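Local structure of sugar fermentation stimulation protein homolog (Pyrococcus furiosus, 4DA2) at residues A[36-47]-A[77-85]. The protein probably binds DNA, and combines an OB fold with a nuclease-like PD-(D/E)xK domain that holds calcium ions. The protein carries 1 engineered substitution. Numbering follows the deposited sequence.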
loop_
_atom_site.group_PDB
_atom_site.type_symbol
_atom_site.label_atom_id
_atom_site.label_comp_id
_atom_site.label_asym_id
_atom_site.label_seq_id
_atom_site.Cartn_x
_atom_site.Cartn_y
_atom_site.Cartn_z
ATOM N N LEU A 36 -14.031 7.378 -5.668
ATOM C CA LEU A 36 -13.593 6.000 -5.633
ATOM C C LEU A 36 -12.655 5.753 -4.452
ATOM O O LEU A 36 -11.803 6.566 -4.151
ATOM C CB LEU A 36 -12.834 5.683 -6.923
ATOM C CG LEU A 36 -12.848 4.228 -7.358
ATOM C CD1 LEU A 36 -14.252 3.829 -7.803
ATOM C CD2 LEU A 36 -11.838 3.992 -8.488
ATOM N N ILE A 37 -12.828 4.612 -3.799
ATOM C CA ILE A 37 -11.923 4.176 -2.747
ATOM C C ILE A 37 -11.292 2.857 -3.231
ATOM O O ILE A 37 -11.997 1.880 -3.532
ATOM C CB ILE A 37 -12.682 3.961 -1.397
ATOM C CG1 ILE A 37 -13.185 5.287 -0.817
ATOM C CG2 ILE A 37 -11.784 3.187 -0.383
ATOM C CD1 ILE A 37 -14.282 5.121 0.256
ATOM N N THR A 38 -9.963 2.825 -3.337
ATOM C CA THR A 38 -9.294 1.602 -3.731
ATOM C C THR A 38 -8.454 1.168 -2.525
ATOM O O THR A 38 -7.244 1.387 -2.456
ATOM C CB THR A 38 -8.422 1.821 -5.000
ATOM O OG1 THR A 38 -9.230 2.453 -6.003
ATOM C CG2 THR A 38 -7.880 0.507 -5.556
ATOM N N ASN A 39 -9.130 0.605 -1.544
ATOM C CA ASN A 39 -8.494 0.029 -0.355
ATOM C C ASN A 39 -9.587 -0.775 0.367
ATOM O O ASN A 39 -10.621 -0.219 0.749
ATOM C CB ASN A 39 -7.895 1.123 0.543
ATOM C CG ASN A 39 -6.940 0.580 1.627
ATOM O OD1 ASN A 39 -7.248 -0.399 2.306
ATOM N ND2 ASN A 39 -5.785 1.251 1.803
ATOM N N THR A 40 -9.347 -2.077 0.529
ATOM C CA THR A 40 -10.374 -2.992 1.035
ATOM C C THR A 40 -10.374 -3.020 2.552
ATOM O O THR A 40 -11.220 -3.677 3.168
ATOM C CB THR A 40 -10.206 -4.432 0.488
ATOM O OG1 THR A 40 -8.859 -4.881 0.722
ATOM C CG2 THR A 40 -10.525 -4.487 -1.002
ATOM N N GLY A 41 -9.424 -2.302 3.148
ATOM C CA GLY A 41 -9.374 -2.126 4.603
ATOM C C GLY A 41 -10.550 -1.344 5.178
ATOM O O GLY A 41 -11.293 -0.672 4.450
ATOM N N ARG A 42 -10.728 -1.425 6.495
ATOM C CA ARG A 42 -11.813 -0.683 7.132
ATOM C C ARG A 42 -11.501 0.797 7.150
ATOM O O ARG A 42 -12.408 1.617 7.027
ATOM C CB ARG A 42 -12.102 -1.175 8.560
ATOM C CG ARG A 42 -12.371 -2.651 8.617
ATOM C CD ARG A 42 -13.266 -3.063 9.758
ATOM N NE ARG A 42 -13.442 -4.509 9.695
ATOM C CZ ARG A 42 -14.357 -5.205 10.355
ATOM N NH1 ARG A 42 -15.226 -4.604 11.161
ATOM N NH2 ARG A 42 -14.400 -6.519 10.197
ATOM N N LEU A 43 -10.214 1.127 7.301
ATOM C CA LEU A 43 -9.767 2.514 7.424
ATOM C C LEU A 43 -10.639 3.296 8.412
ATOM O O LEU A 43 -10.946 4.469 8.192
ATOM C CB LEU A 43 -9.737 3.222 6.057
ATOM C CG LEU A 43 -8.759 2.860 4.935
ATOM C CD1 LEU A 43 -7.477 2.241 5.465
ATOM C CD2 LEU A 43 -9.431 1.967 3.918
ATOM N N ASN A 44 -11.021 2.646 9.509
ATOM C CA ASN A 44 -11.874 3.268 10.534
ATOM C C ASN A 44 -11.335 4.563 11.133
ATOM O O ASN A 44 -12.106 5.463 11.451
ATOM C CB ASN A 44 -12.185 2.269 11.659
ATOM C CG ASN A 44 -13.475 1.506 11.423
ATOM O OD1 ASN A 44 -14.427 2.025 10.831
ATOM N ND2 ASN A 44 -13.519 0.268 11.900
ATOM N N GLU A 45 -10.017 4.669 11.287
ATOM C CA GLU A 45 -9.452 5.897 11.836
ATOM C C GLU A 45 -9.437 7.091 10.850
ATOM O O GLU A 45 -9.360 8.249 11.271
ATOM C CB GLU A 45 -8.108 5.637 12.517
ATOM C CG GLU A 45 -8.288 4.738 13.749
ATOM C CD GLU A 45 -6.985 4.288 14.394
ATOM O OE1 GLU A 45 -5.972 5.015 14.300
ATOM O OE2 GLU A 45 -6.986 3.205 15.013
ATOM N N PHE A 46 -9.564 6.800 9.556
ATOM C CA PHE A 46 -9.552 7.835 8.522
ATOM C C PHE A 46 -10.950 8.218 8.063
ATOM O O PHE A 46 -11.201 9.402 7.813
ATOM C CB PHE A 46 -8.752 7.409 7.276
ATOM C CG PHE A 46 -7.247 7.429 7.478
ATOM C CD1 PHE A 46 -6.600 8.603 7.877
ATOM C CD2 PHE A 46 -6.498 6.272 7.299
ATOM C CE1 PHE A 46 -5.212 8.624 8.074
ATOM C CE2 PHE A 46 -5.113 6.276 7.498
ATOM C CZ PHE A 46 -4.471 7.453 7.883
ATOM N N MET A 47 -11.818 7.207 7.904
ATOM C CA MET A 47 -13.162 7.360 7.315
ATOM C C MET A 47 -14.124 7.878 8.360
ATOM O O MET A 47 -15.040 7.155 8.765
ATOM C CB MET A 47 -13.684 6.012 6.808
ATOM C CG MET A 47 -12.766 5.288 5.855
ATOM S SD MET A 47 -13.017 5.874 4.187
ATOM C CE MET A 47 -11.605 5.175 3.320
ATOM N N ALA A 77 -1.620 10.894 4.329
ATOM C CA ALA A 77 -1.496 9.423 4.330
ATOM C C ALA A 77 -2.127 8.929 3.021
ATOM O O ALA A 77 -3.234 9.329 2.680
ATOM C CB ALA A 77 -2.237 8.843 5.499
ATOM N N ILE A 78 -1.436 8.050 2.298
ATOM C CA ILE A 78 -1.958 7.582 1.016
ATOM C C ILE A 78 -2.692 6.273 1.276
ATOM O O ILE A 78 -2.064 5.232 1.574
ATOM C CB ILE A 78 -0.839 7.383 -0.039
ATOM C CG1 ILE A 78 -0.101 8.712 -0.306
ATOM C CG2 ILE A 78 -1.466 6.791 -1.317
ATOM C CD1 ILE A 78 1.195 8.598 -1.160
ATOM N N ILE A 79 -4.003 6.315 1.111
ATOM C CA ILE A 79 -4.818 5.088 1.208
ATOM C C ILE A 79 -5.040 4.328 -0.084
ATOM O O ILE A 79 -5.372 3.134 -0.039
ATOM C CB ILE A 79 -6.189 5.368 1.872
ATOM C CG1 ILE A 79 -7.070 6.242 0.984
ATOM C CG2 ILE A 79 -5.968 5.952 3.275
ATOM C CD1 ILE A 79 -8.564 5.868 1.045
ATOM N N ASP A 80 -4.854 4.996 -1.231
ATOM C CA ASP A 80 -5.149 4.392 -2.532
ATOM C C ASP A 80 -4.063 3.378 -2.888
ATOM O O ASP A 80 -2.882 3.729 -3.024
ATOM C CB ASP A 80 -5.258 5.464 -3.627
ATOM C CG ASP A 80 -5.717 4.888 -4.976
ATOM O OD1 ASP A 80 -6.932 4.910 -5.261
ATOM O OD2 ASP A 80 -4.849 4.438 -5.759
ATOM N N THR A 81 -4.462 2.123 -3.044
ATOM C CA THR A 81 -3.474 1.060 -3.305
ATOM C C THR A 81 -2.858 1.139 -4.706
ATOM O O THR A 81 -1.717 0.702 -4.903
ATOM C CB THR A 81 -4.031 -0.352 -3.017
ATOM O OG1 THR A 81 -5.109 -0.633 -3.923
ATOM C CG2 THR A 81 -4.497 -0.461 -1.566
ATOM N N ARG A 82 -3.602 1.701 -5.660
ATOM C CA ARG A 82 -3.079 1.959 -6.993
ATOM C C ARG A 82 -1.941 2.980 -6.978
ATOM O O ARG A 82 -0.903 2.749 -7.633
ATOM C CB ARG A 82 -4.163 2.414 -7.970
ATOM C CG ARG A 82 -5.150 1.365 -8.378
ATOM C CD ARG A 82 -6.222 2.007 -9.243
ATOM N NE ARG A 82 -7.183 1.043 -9.770
ATOM C CZ ARG A 82 -8.391 1.363 -10.228
ATOM N NH1 ARG A 82 -8.801 2.628 -10.209
ATOM N NH2 ARG A 82 -9.194 0.414 -10.698
ATOM N N LEU A 83 -2.111 4.072 -6.227
ATOM C CA LEU A 83 -1.095 5.081 -6.089
ATOM C C LEU A 83 0.111 4.482 -5.357
ATOM O O LEU A 83 1.250 4.705 -5.760
ATOM C CB LEU A 83 -1.627 6.311 -5.330
ATOM C CG LEU A 83 -0.674 7.496 -5.188
ATOM C CD1 LEU A 83 0.077 7.853 -6.482
ATOM C CD2 LEU A 83 -1.418 8.746 -4.646
ATOM N N GLN A 84 -0.148 3.773 -4.261
ATOM C CA GLN A 84 0.941 3.063 -3.532
ATOM C C GLN A 84 1.737 2.195 -4.507
ATOM O O GLN A 84 2.976 2.231 -4.512
ATOM C CB GLN A 84 0.365 2.201 -2.412
ATOM C CG GLN A 84 -0.149 2.980 -1.212
ATOM C CD GLN A 84 -0.713 2.022 -0.153
ATOM O OE1 GLN A 84 -0.469 0.817 -0.220
ATOM N NE2 GLN A 84 -1.416 2.547 0.826
ATOM N N GLY A 85 1.034 1.430 -5.338
ATOM C CA GLY A 85 1.674 0.595 -6.344
ATOM C C GLY A 85 2.495 1.409 -7.341
ATOM O O GLY A 85 3.593 1.012 -7.705
HETATM O O HOH W 1 -8.446 5.218 -3.073
HETATM O O HOH W 2 -7.996 4.092 -7.445
#
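Thr-38 and Asn-39 grip the turn from Ile-79 to Thr-81 through polar bonds, while Ala-77 packs on Phe-46, and Ile-79 on Phe-46 and Met-47; the contact joins the loop after strand 31-36 to the bend between strand 75-78 and helix 81-93. Thr-81 N donates to Thr-38 O at 2.9 Å, almost straight (167°). The amide of Asn-39, with CG anti to the backbone N (chi1 -167°), reaches across and puts ND2 on a lone pair of Ile-79 O at 2.7 Å, that oxygen lying near the amide plane. OD1 of Asn-39 accepts from Gly-41 N in an Asx turn, and the two bonds together fix which way round the amide sits. A leucine at Asn-39 would probably leave the carbonyl of Ile-79 without this donor and Gly-41 N without the acceptor that closes the turn. Strand 75-78 belongs to the OB-type sheet and leads into helix 81-93, probably near the junction with the PD-(D/E)xK domain; Asp-80 is the N-cap of the helix, its OD2 accepting from Leu-83 N at 2.8 Å. Asp-80 OD1 takes protons from two waters, one held by Thr-38 N, the other also close to Thr-38 OG1 and weakly bonded by Arg-82 NH1. CZ of Phe-46 lies 3.6 Å from Ala-77 CB, and Met-47 CE meets Ile-79 CD1 at 3.9 Å. Phe-70 meets the Phe-46 ring and touches Ile-79.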